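Local structure of GDP-mannose-dependent alpha-(1-6)-phosphatidylinositol monomannoside mannosyltransferase (Corynebacterium glutamicum, 3OKP) at residues A[26-31]-A[363-368]; A[168-173]-A[292-297]; A[175-180]-A[300-305]. The protein is a mannosyltransferase of the GT-B class, built from two Rossmann-like domains that face each other across a cleft. All blocks are in the same frame, centred on the assembly; numbering follows the deposited sequence.

Interaction 1 of 3, residues A[26-31]-A[363-368]; sequences RDFIAT and WSWEIM
Trp-365 drives the far edge of its indole into the face of Phe-28 and takes Asp-27 on its own face. Its CG lies beside the backbone N and opposite the carbonyl carbon (chi1 -81°), carrying the indole to helix 20-29. CZ3 stands over the centre of the Phe-28 ring, 3.5 Å from Phe-28 CD2, and the planes meet at 86° in a T-shaped pair. CB of Asp-27 lies 3.6 Å from the centroid of the Trp-365 six-membered ring, a CH-pi contact displaced toward the rim. At the edge of the Phe-28 ring, CE1 is 3.5 Å from Met-368 O, and Met-368 CB approaches the same CE1 obliquely at 3.9 Å.

Arg-26 grips the Asp-27 carboxylate side-on, NE to OD1 at 2.8 Å and NH2 to OD2 at 3.1 Å; OD1 is met 48° above the carboxylate plane, while both oxygens lie near the guanidinium plane. A water donating to Asp-27 OD2 accepts a weak bond from Trp-365 NE1. The join of helices 20-29 and 365-377 is thus aromatic and apolar at its centre, with the carboxylate turned to arginine and water, its charge probably offset in part by Arg-26.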
loop_
_atom_site.group_PDB
_atom_site.type_symbol
_atom_site.label_atom_id
_atom_site.label_comp_id
_atom_site.label_asym_id
_atom_site.label_seq_id
_atom_site.Cartn_x
_atom_site.Cartn_y
_atom_site.Cartn_z
ATOM N N ARG A 26 -2.206 -11.907 1.452
ATOM C CA ARG A 26 -1.440 -12.873 0.656
ATOM C C ARG A 26 0.071 -12.753 0.911
ATOM O O ARG A 26 0.742 -13.751 1.188
ATOM C CB ARG A 26 -1.752 -12.703 -0.838
ATOM C CG ARG A 26 -0.872 -13.518 -1.796
ATOM C CD ARG A 26 -0.906 -12.927 -3.202
ATOM N NE ARG A 26 -0.220 -11.634 -3.262
ATOM C CZ ARG A 26 -0.514 -10.656 -4.114
ATOM N NH1 ARG A 26 -1.496 -10.800 -4.998
ATOM N NH2 ARG A 26 0.172 -9.523 -4.079
ATOM N N ASP A 27 0.594 -11.531 0.838
ATOM C CA ASP A 27 2.036 -11.311 0.949
ATOM C C ASP A 27 2.569 -11.410 2.381
ATOM O O ASP A 27 3.682 -11.889 2.589
ATOM C CB ASP A 27 2.442 -9.990 0.290
ATOM C CG ASP A 27 2.196 -9.981 -1.213
ATOM O OD1 ASP A 27 2.115 -11.067 -1.825
ATOM O OD2 ASP A 27 2.082 -8.877 -1.787
ATOM N N PHE A 28 1.781 -10.975 3.363
ATOM C CA PHE A 28 2.163 -11.151 4.768
ATOM C C PHE A 28 2.149 -12.617 5.210
ATOM O O PHE A 28 3.062 -13.062 5.911
ATOM C CB PHE A 28 1.308 -10.291 5.709
ATOM C CG PHE A 28 1.951 -8.985 6.080
ATOM C CD1 PHE A 28 3.130 -8.963 6.823
ATOM C CD2 PHE A 28 1.378 -7.779 5.696
ATOM C CE1 PHE A 28 3.737 -7.760 7.167
ATOM C CE2 PHE A 28 1.978 -6.567 6.035
ATOM C CZ PHE A 28 3.160 -6.557 6.773
ATOM N N ILE A 29 1.122 -13.360 4.794
ATOM C CA ILE A 29 1.011 -14.788 5.134
ATOM C C ILE A 29 2.193 -15.582 4.560
ATOM O O ILE A 29 2.732 -16.476 5.222
ATOM C CB ILE A 29 -0.348 -15.399 4.675
ATOM C CG1 ILE A 29 -1.504 -14.829 5.504
ATOM C CG2 ILE A 29 -0.334 -16.919 4.808
ATOM C CD1 ILE A 29 -2.893 -15.035 4.883
ATOM N N ALA A 30 2.601 -15.226 3.343
ATOM C CA ALA A 30 3.704 -15.889 2.646
ATOM C C ALA A 30 5.058 -15.751 3.357
ATOM O O ALA A 30 5.968 -16.540 3.114
ATOM C CB ALA A 30 3.794 -15.392 1.202
ATOM N N THR A 31 5.178 -14.761 4.243
ATOM C CA THR A 31 6.407 -14.545 5.019
ATOM C C THR A 31 6.508 -15.470 6.234
ATOM O O THR A 31 7.579 -15.604 6.833
ATOM C CB THR A 31 6.539 -13.082 5.510
ATOM O OG1 THR A 31 5.489 -12.781 6.438
ATOM C CG2 THR A 31 6.498 -12.095 4.346
ATOM N N TRP A 363 11.683 -1.509 4.506
ATOM C CA TRP A 363 10.411 -1.670 3.787
ATOM C C TRP A 363 10.195 -2.971 3.006
ATOM O O TRP A 363 9.114 -3.185 2.453
ATOM C CB TRP A 363 10.171 -0.470 2.870
ATOM C CG TRP A 363 9.873 0.795 3.607
ATOM C CD1 TRP A 363 10.734 1.824 3.851
ATOM C CD2 TRP A 363 8.623 1.165 4.205
ATOM N NE1 TRP A 363 10.098 2.817 4.559
ATOM C CE2 TRP A 363 8.801 2.439 4.788
ATOM C CE3 TRP A 363 7.368 0.545 4.300
ATOM C CZ2 TRP A 363 7.771 3.107 5.460
ATOM C CZ3 TRP A 363 6.344 1.212 4.964
ATOM C CH2 TRP A 363 6.554 2.481 5.535
ATOM N N SER A 364 11.206 -3.834 2.960
ATOM C CA SER A 364 11.106 -5.100 2.229
ATOM C C SER A 364 10.126 -6.069 2.898
ATOM O O SER A 364 9.775 -5.899 4.071
ATOM C CB SER A 364 12.484 -5.755 2.103
ATOM O OG SER A 364 12.934 -6.228 3.360
ATOM N N TRP A 365 9.686 -7.081 2.150
ATOM C CA TRP A 365 8.834 -8.129 2.716
ATOM C C TRP A 365 9.583 -8.990 3.734
ATOM O O TRP A 365 8.967 -9.589 4.615
ATOM C CB TRP A 365 8.183 -8.987 1.620
ATOM C CG TRP A 365 6.976 -8.326 1.027
ATOM C CD1 TRP A 365 6.839 -7.850 -0.246
ATOM C CD2 TRP A 365 5.743 -8.031 1.700
ATOM N NE1 TRP A 365 5.593 -7.288 -0.410
ATOM C CE2 TRP A 365 4.900 -7.387 0.767
ATOM C CE3 TRP A 365 5.266 -8.255 3.002
ATOM C CZ2 TRP A 365 3.605 -6.958 1.093
ATOM C CZ3 TRP A 365 3.979 -7.834 3.324
ATOM C CH2 TRP A 365 3.164 -7.191 2.371
ATOM N N GLU A 366 10.909 -9.029 3.612
ATOM C CA GLU A 366 11.765 -9.710 4.585
ATOM C C GLU A 366 11.738 -8.989 5.931
ATOM O O GLU A 366 11.575 -9.619 6.977
ATOM C CB GLU A 366 13.204 -9.817 4.067
ATOM C CG GLU A 366 13.436 -10.939 3.050
ATOM C CD GLU A 366 12.939 -10.612 1.642
ATOM O OE1 GLU A 366 12.597 -9.439 1.362
ATOM O OE2 GLU A 366 12.900 -11.544 0.808
ATOM N N ILE A 367 11.892 -7.666 5.885
ATOM C CA ILE A 367 11.819 -6.814 7.072
ATOM C C ILE A 367 10.417 -6.839 7.687
ATOM O O ILE A 367 10.269 -7.057 8.892
ATOM C CB ILE A 367 12.246 -5.348 6.752
ATOM C CG1 ILE A 367 13.739 -5.268 6.379
ATOM C CG2 ILE A 367 11.898 -4.394 7.901
ATOM C CD1 ILE A 367 14.723 -5.701 7.474
ATOM N N MET A 368 9.397 -6.628 6.855
ATOM C CA MET A 368 8.012 -6.591 7.329
ATOM C C MET A 368 7.534 -7.954 7.819
ATOM O O MET A 368 6.790 -8.040 8.796
ATOM C CB MET A 368 7.067 -6.037 6.256
ATOM C CG MET A 368 7.256 -4.546 5.942
ATOM S SD MET A 368 7.327 -3.443 7.378
ATOM C CE MET A 368 5.776 -3.798 8.187
HETATM O O HOH W 1 4.696 -8.015 -3.299
#

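Interaction 2 of 3, residues A[168-173]-A[292-297]; sequences LPSGVD and LGIVYL. With GDD (guanosine-5'-diphosphate-alpha-D-mannose), chain B.
Ile-294 lays its CD1 against the backbone at Ser-170 and Gly-171, 3.3 Å from Gly-171 O and 3.7 Å from Ser-170 OG. With CG1 anti to the backbone N (chi1 -166°), that branch reaches the 168-173 loop while CG2 turns to the bound guanosine-5'-diphosphate-alpha-D-mannose, 3.3 Å from its O5'. One side chain therefore touches both the loop and the ligand. The Ser-170 hydroxyl donates to Gly-171 O at 2.9 Å, approaching one of the lone pairs of that carbonyl within its plane, which ties down the oxygen that Ile-294 covers. Ser-170 O, by contrast, is buried here with no polar partner in the model.

Two apolar pairs complete the contact. Pro-169 CB meets Leu-292 CD2 at 3.6 Å, and farther along Val-172 CG1 rests 4.2 Å from Leu-297 CB. Trp-363 adds to this layer, touching both Pro-169 and Leu-297, and Trp-365 packs on Ser-170.

Gly-293 takes backbone angles that favour glycine (phi 108°), with the Tyr-296 ring close by. The turn leads into helix 294-301, whose first amides face the alpha phosphate: Ile-294 N to O1A and Val-295 N to O2A, both weak at 3.5 Å. Lys-211, Arg-206 and Glu-298 also bind the ligand. A helix N-terminus directed at a nucleotide phosphate, in the cleft beside the interdomain linker, is characteristic of the C-terminal Rossmann-like domain of GT-B glycosyltransferases.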
loop_
_atom_site.group_PDB
_atom_site.type_symbol
_atom_site.label_atom_id
_atom_site.label_comp_id
_atom_site.label_asym_id
_atom_site.label_seq_id
_atom_site.Cartn_x
_atom_site.Cartn_y
_atom_site.Cartn_z
ATOM N N LEU A 168 2.278 -1.924 11.147
ATOM C CA LEU A 168 2.372 -3.022 10.184
ATOM C C LEU A 168 1.836 -2.635 8.800
ATOM O O LEU A 168 0.766 -3.102 8.385
ATOM C CB LEU A 168 1.687 -4.290 10.719
ATOM C CG LEU A 168 2.093 -5.630 10.087
ATOM C CD1 LEU A 168 3.519 -6.014 10.447
ATOM C CD2 LEU A 168 1.123 -6.739 10.479
ATOM N N PRO A 169 2.574 -1.765 8.085
ATOM C CA PRO A 169 2.223 -1.432 6.710
ATOM C C PRO A 169 2.642 -2.540 5.754
ATOM O O PRO A 169 3.400 -3.431 6.134
ATOM C CB PRO A 169 3.062 -0.182 6.441
ATOM C CG PRO A 169 4.268 -0.368 7.289
ATOM C CD PRO A 169 3.771 -1.027 8.537
ATOM N N SER A 170 2.156 -2.470 4.519
ATOM C CA SER A 170 2.619 -3.355 3.459
ATOM C C SER A 170 4.126 -3.208 3.261
ATOM O O SER A 170 4.694 -2.130 3.472
ATOM C CB SER A 170 1.895 -3.036 2.149
ATOM O OG SER A 170 2.369 -3.854 1.091
ATOM N N GLY A 171 4.771 -4.302 2.874
ATOM C CA GLY A 171 6.151 -4.247 2.422
ATOM C C GLY A 171 6.202 -4.040 0.920
ATOM O O GLY A 171 5.165 -3.923 0.264
ATOM N N VAL A 172 7.413 -3.982 0.377
ATOM C CA VAL A 172 7.617 -3.949 -1.069
ATOM C C VAL A 172 8.556 -5.094 -1.468
ATOM O O VAL A 172 9.496 -5.410 -0.736
ATOM C CB VAL A 172 8.132 -2.551 -1.553
ATOM C CG1 VAL A 172 9.478 -2.180 -0.909
ATOM C CG2 VAL A 172 8.213 -2.489 -3.071
ATOM N N ASP A 173 8.272 -5.738 -2.600
ATOM C CA ASP A 173 9.118 -6.817 -3.114
ATOM C C ASP A 173 10.379 -6.234 -3.758
ATOM O O ASP A 173 10.341 -5.733 -4.888
ATOM C CB ASP A 173 8.346 -7.692 -4.114
ATOM C CG ASP A 173 9.103 -8.961 -4.510
ATOM O OD1 ASP A 173 10.347 -9.014 -4.389
ATOM O OD2 ASP A 173 8.437 -9.920 -4.953
ATOM N N LEU A 292 -0.739 5.667 3.046
ATOM C CA LEU A 292 0.708 5.519 3.081
ATOM C C LEU A 292 1.312 5.872 1.725
ATOM O O LEU A 292 1.998 6.888 1.593
ATOM C CB LEU A 292 1.107 4.104 3.522
ATOM C CG LEU A 292 2.608 3.824 3.678
ATOM C CD1 LEU A 292 3.221 4.616 4.840
ATOM C CD2 LEU A 292 2.847 2.336 3.846
ATOM N N GLY A 293 1.037 5.047 0.719
ATOM C CA GLY A 293 1.546 5.283 -0.628
ATOM C C GLY A 293 2.633 4.299 -0.999
ATOM O O GLY A 293 3.822 4.617 -0.935
ATOM N N ILE A 294 2.219 3.097 -1.385
ATOM C CA ILE A 294 3.160 2.042 -1.757
ATOM C C ILE A 294 3.972 2.401 -3.012
ATOM O O ILE A 294 5.107 1.949 -3.162
ATOM C CB ILE A 294 2.461 0.646 -1.879
ATOM C CG1 ILE A 294 3.483 -0.494 -1.922
ATOM C CG2 ILE A 294 1.540 0.582 -3.074
ATOM C CD1 ILE A 294 3.923 -0.960 -0.553
ATOM N N VAL A 295 3.401 3.232 -3.887
ATOM C CA VAL A 295 4.097 3.673 -5.104
ATOM C C VAL A 295 5.440 4.358 -4.815
ATOM O O VAL A 295 6.379 4.231 -5.601
ATOM C CB VAL A 295 3.214 4.575 -6.024
ATOM C CG1 VAL A 295 2.047 3.782 -6.608
ATOM C CG2 VAL A 295 2.716 5.824 -5.288
ATOM N N TYR A 296 5.524 5.070 -3.688
ATOM C CA TYR A 296 6.760 5.738 -3.269
ATOM C C TYR A 296 7.840 4.731 -2.881
ATOM O O TYR A 296 9.030 4.959 -3.113
ATOM C CB TYR A 296 6.504 6.668 -2.081
ATOM C CG TYR A 296 5.462 7.747 -2.295
ATOM C CD1 TYR A 296 5.591 8.686 -3.320
ATOM C CD2 TYR A 296 4.365 7.851 -1.444
ATOM C CE1 TYR A 296 4.634 9.688 -3.505
ATOM C CE2 TYR A 296 3.408 8.848 -1.619
ATOM C CZ TYR A 296 3.550 9.763 -2.648
ATOM O OH TYR A 296 2.602 10.747 -2.812
ATOM N N LEU A 297 7.410 3.627 -2.276
ATOM C CA LEU A 297 8.308 2.554 -1.858
ATOM C C LEU A 297 8.791 1.760 -3.060
ATOM O O LEU A 297 9.949 1.347 -3.114
ATOM C CB LEU A 297 7.607 1.633 -0.852
ATOM C CG LEU A 297 7.000 2.325 0.373
ATOM C CD1 LEU A 297 6.155 1.349 1.166
ATOM C CD2 LEU A 297 8.081 2.949 1.250
HETATM N N2 GDD B . 0.068 -3.108 -12.985
HETATM C C2 GDD B . -0.163 -1.799 -12.718
HETATM N N1 GDD B . -0.373 -0.930 -13.736
HETATM N N3 GDD B . -0.181 -1.370 -11.434
HETATM C C4 GDD B . -0.410 -0.061 -11.149
HETATM C C5 GDD B . -0.629 0.841 -12.179
HETATM C C6 GDD B . -0.605 0.382 -13.492
HETATM O O6 GDD B . -0.799 1.170 -14.441
HETATM N N7 GDD B . -0.829 2.051 -11.619
HETATM C C8 GDD B . -0.738 1.902 -10.277
HETATM N N9 GDD B . -0.485 0.614 -9.997
HETATM C "C1'" GDD B . -0.301 0.004 -8.655
HETATM C "C2'" GDD B . 1.013 0.454 -8.037
HETATM O "O2'" GDD B . 2.110 -0.350 -8.480
HETATM C "C3'" GDD B . 0.751 0.317 -6.551
HETATM O "O3'" GDD B . 1.144 -0.983 -6.095
HETATM C "C4'" GDD B . -0.759 0.483 -6.402
HETATM O "O4'" GDD B . -1.315 0.388 -7.720
HETATM C "C5'" GDD B . -1.123 1.831 -5.783
HETATM O "O5'" GDD B . -1.279 1.719 -4.366
HETATM P PA GDD B . -1.120 2.855 -3.477
HETATM O O1A GDD B . -1.085 2.446 -2.295
HETATM O O2A GDD B . -0.043 3.453 -3.723
HETATM O O3A GDD B . -2.213 3.797 -3.630
HETATM P PB GDD B . -3.623 3.454 -3.553
HETATM O O2B GDD B . -3.828 2.571 -2.693
HETATM O O3B GDD B . -4.274 4.477 -3.252
HETATM O O1B GDD B . -4.085 2.993 -4.840
#

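Interaction 3 of 3, residues A[175-180]-A[300-305]; sequences KRFTPA and QACGVP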
loop_
_atom_site.group_PDB
_atom_site.type_symbol
_atom_site.label_atom_id
_atom_site.label_comp_id
_atom_site.label_asym_id
_atom_site.label_seq_id
_atom_site.Cartn_x
_atom_site.Cartn_y
_atom_site.Cartn_z
ATOM N N LYS A 175 12.959 -7.736 -4.890
ATOM C CA LYS A 175 13.481 -8.535 -6.003
ATOM C C LYS A 175 12.757 -8.243 -7.319
ATOM O O LYS A 175 13.361 -8.319 -8.393
ATOM C CB LYS A 175 13.431 -10.031 -5.682
ATOM C CG LYS A 175 14.586 -10.509 -4.813
ATOM N N ARG A 176 11.470 -7.918 -7.230
ATOM C CA ARG A 176 10.676 -7.540 -8.404
ATOM C C ARG A 176 10.846 -6.053 -8.715
ATOM O O ARG A 176 11.031 -5.671 -9.873
ATOM C CB ARG A 176 9.193 -7.868 -8.192
ATOM N N PHE A 177 10.763 -5.224 -7.677
ATOM C CA PHE A 177 11.061 -3.802 -7.793
ATOM C C PHE A 177 12.532 -3.606 -7.454
ATOM O O PHE A 177 12.927 -3.595 -6.284
ATOM C CB PHE A 177 10.154 -2.964 -6.885
ATOM C CG PHE A 177 8.707 -2.986 -7.286
ATOM C CD1 PHE A 177 8.212 -2.060 -8.201
ATOM C CD2 PHE A 177 7.835 -3.929 -6.748
ATOM C CE1 PHE A 177 6.873 -2.074 -8.579
ATOM C CE2 PHE A 177 6.493 -3.956 -7.119
ATOM C CZ PHE A 177 6.010 -3.026 -8.040
ATOM N N THR A 178 13.339 -3.483 -8.501
ATOM C CA THR A 178 14.789 -3.469 -8.375
ATOM C C THR A 178 15.375 -2.476 -9.393
ATOM O O THR A 178 14.772 -2.253 -10.451
ATOM C CB THR A 178 15.359 -4.916 -8.538
ATOM O OG1 THR A 178 16.684 -4.991 -8.002
ATOM C CG2 THR A 178 15.349 -5.373 -10.000
ATOM N N PRO A 179 16.521 -1.843 -9.067
ATOM C CA PRO A 179 17.125 -0.916 -10.031
ATOM C C PRO A 179 17.421 -1.586 -11.371
ATOM O O PRO A 179 17.806 -2.760 -11.412
ATOM C CB PRO A 179 18.422 -0.487 -9.340
ATOM C CG PRO A 179 18.132 -0.655 -7.881
ATOM C CD PRO A 179 17.300 -1.901 -7.816
ATOM N N ALA A 180 17.216 -0.845 -12.457
ATOM C CA ALA A 180 17.433 -1.374 -13.796
ATOM C C ALA A 180 18.912 -1.414 -14.130
ATOM O O ALA A 180 19.666 -0.514 -13.759
ATOM C CB ALA A 180 16.685 -0.541 -14.830
ATOM N N GLN A 300 11.477 3.941 -4.811
ATOM C CA GLN A 300 12.717 3.843 -4.041
ATOM C C GLN A 300 13.379 2.482 -4.219
ATOM O O GLN A 300 14.599 2.395 -4.340
ATOM C CB GLN A 300 12.458 4.133 -2.565
ATOM C CG GLN A 300 12.185 5.598 -2.274
ATOM C CD GLN A 300 11.779 5.837 -0.836
ATOM O OE1 GLN A 300 12.607 6.198 -0.006
ATOM N NE2 GLN A 300 10.501 5.624 -0.533
ATOM N N ALA A 301 12.564 1.428 -4.256
ATOM C CA ALA A 301 13.045 0.072 -4.523
ATOM C C ALA A 301 13.682 -0.067 -5.912
ATOM O O ALA A 301 14.580 -0.892 -6.106
ATOM C CB ALA A 301 11.919 -0.935 -4.345
ATOM N N CYS A 302 13.217 0.742 -6.865
ATOM C CA CYS A 302 13.795 0.783 -8.215
ATOM C C CYS A 302 14.978 1.761 -8.333
ATOM O O CYS A 302 15.520 1.961 -9.428
ATOM C CB CYS A 302 12.718 1.118 -9.254
ATOM S SG CYS A 302 11.520 -0.214 -9.543
ATOM N N GLY A 303 15.369 2.360 -7.209
ATOM C CA GLY A 303 16.498 3.289 -7.164
ATOM C C GLY A 303 16.226 4.618 -7.849
ATOM O O GLY A 303 17.124 5.202 -8.458
ATOM N N VAL A 304 14.989 5.093 -7.737
ATOM C CA VAL A 304 14.552 6.324 -8.396
ATOM C C VAL A 304 14.197 7.381 -7.341
ATOM O O VAL A 304 13.445 7.083 -6.411
ATOM C CB VAL A 304 13.331 6.059 -9.324
ATOM C CG1 VAL A 304 12.883 7.332 -10.043
ATOM C CG2 VAL A 304 13.648 4.959 -10.337
ATOM N N PRO A 305 14.750 8.610 -7.475
ATOM C CA PRO A 305 14.431 9.726 -6.574
ATOM C C PRO A 305 12.926 9.996 -6.515
ATOM O O PRO A 305 12.247 9.920 -7.538
ATOM C CB PRO A 305 15.143 10.920 -7.220
ATOM C CG PRO A 305 16.246 10.324 -8.008
ATOM C CD PRO A 305 15.737 9.001 -8.500
HETATM O O HOH W 2 16.473 2.104 -11.854
#
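A Schellman motif closes the C-terminal end of helix 294-301 in the nucleotide-binding half of this GT-B enzyme, and the 175-180 loop, extended from Phe-177 on, packs against it. Gly-303, the first residue to leave helical angles, has positive phi (71°), and its N bonds back to Gln-300 O. Phe-177, whose side chain is about 5 Å from the bound guanosine-5'-diphosphate-alpha-D-mannose at the nearest atoms, brings its CB to 3.7 Å from Ala-301 CB. Cys-302 SG, opposite its own carbonyl carbon (chi1 -71°), reaches the edge of the Phe-177 ring near its plane, 4.0 Å from Phe-177 CD1, a sulfur-aromatic contact; Ile-267 of helix 263-272 also touches Phe-177.

Across the contact, the carbonyls of Ala-301 and Cys-302 meet CA-H groups: Thr-178 CA approaches Ala-301 O at 3.4 Å, and Pro-179 CA approaches Cys-302 O at 3.3 Å. Phe-177 O and Ala-301 O, both acceptors, stand only 3.2 Å apart; Arg-356 donates NH1 to Ala-301 O and more weakly to Phe-177 O, which probably offsets their mutual repulsion. Farther out, one water bridges the two segments, accepting from Ala-180 N at 3.1 Å and donating to Cys-302 O at 2.6 Å.

Interaction 2 is the most deeply buried, its centre about 5 Å from that of the chain, while interactions 1 and 3 lie farther out and are partly buried. Interactions 2 and 3 hold the two ends of helix 294-301 to successive parts of the same linker, and meet where Val-172 packs on Phe-177 and Ala-301. Interaction 1 fastens helix 365-377 to the N-terminal domain and touches interaction 2 through Pro-169 and Ser-170; Trp-363 O probably accepts a hydrogen bond from Val-172 N. Chemistry follows position: aromatic rings beside a salt bridge in 1, aliphatic packing next to ligand phosphate in 2, and backbone carbonyls with a bridging water in 3.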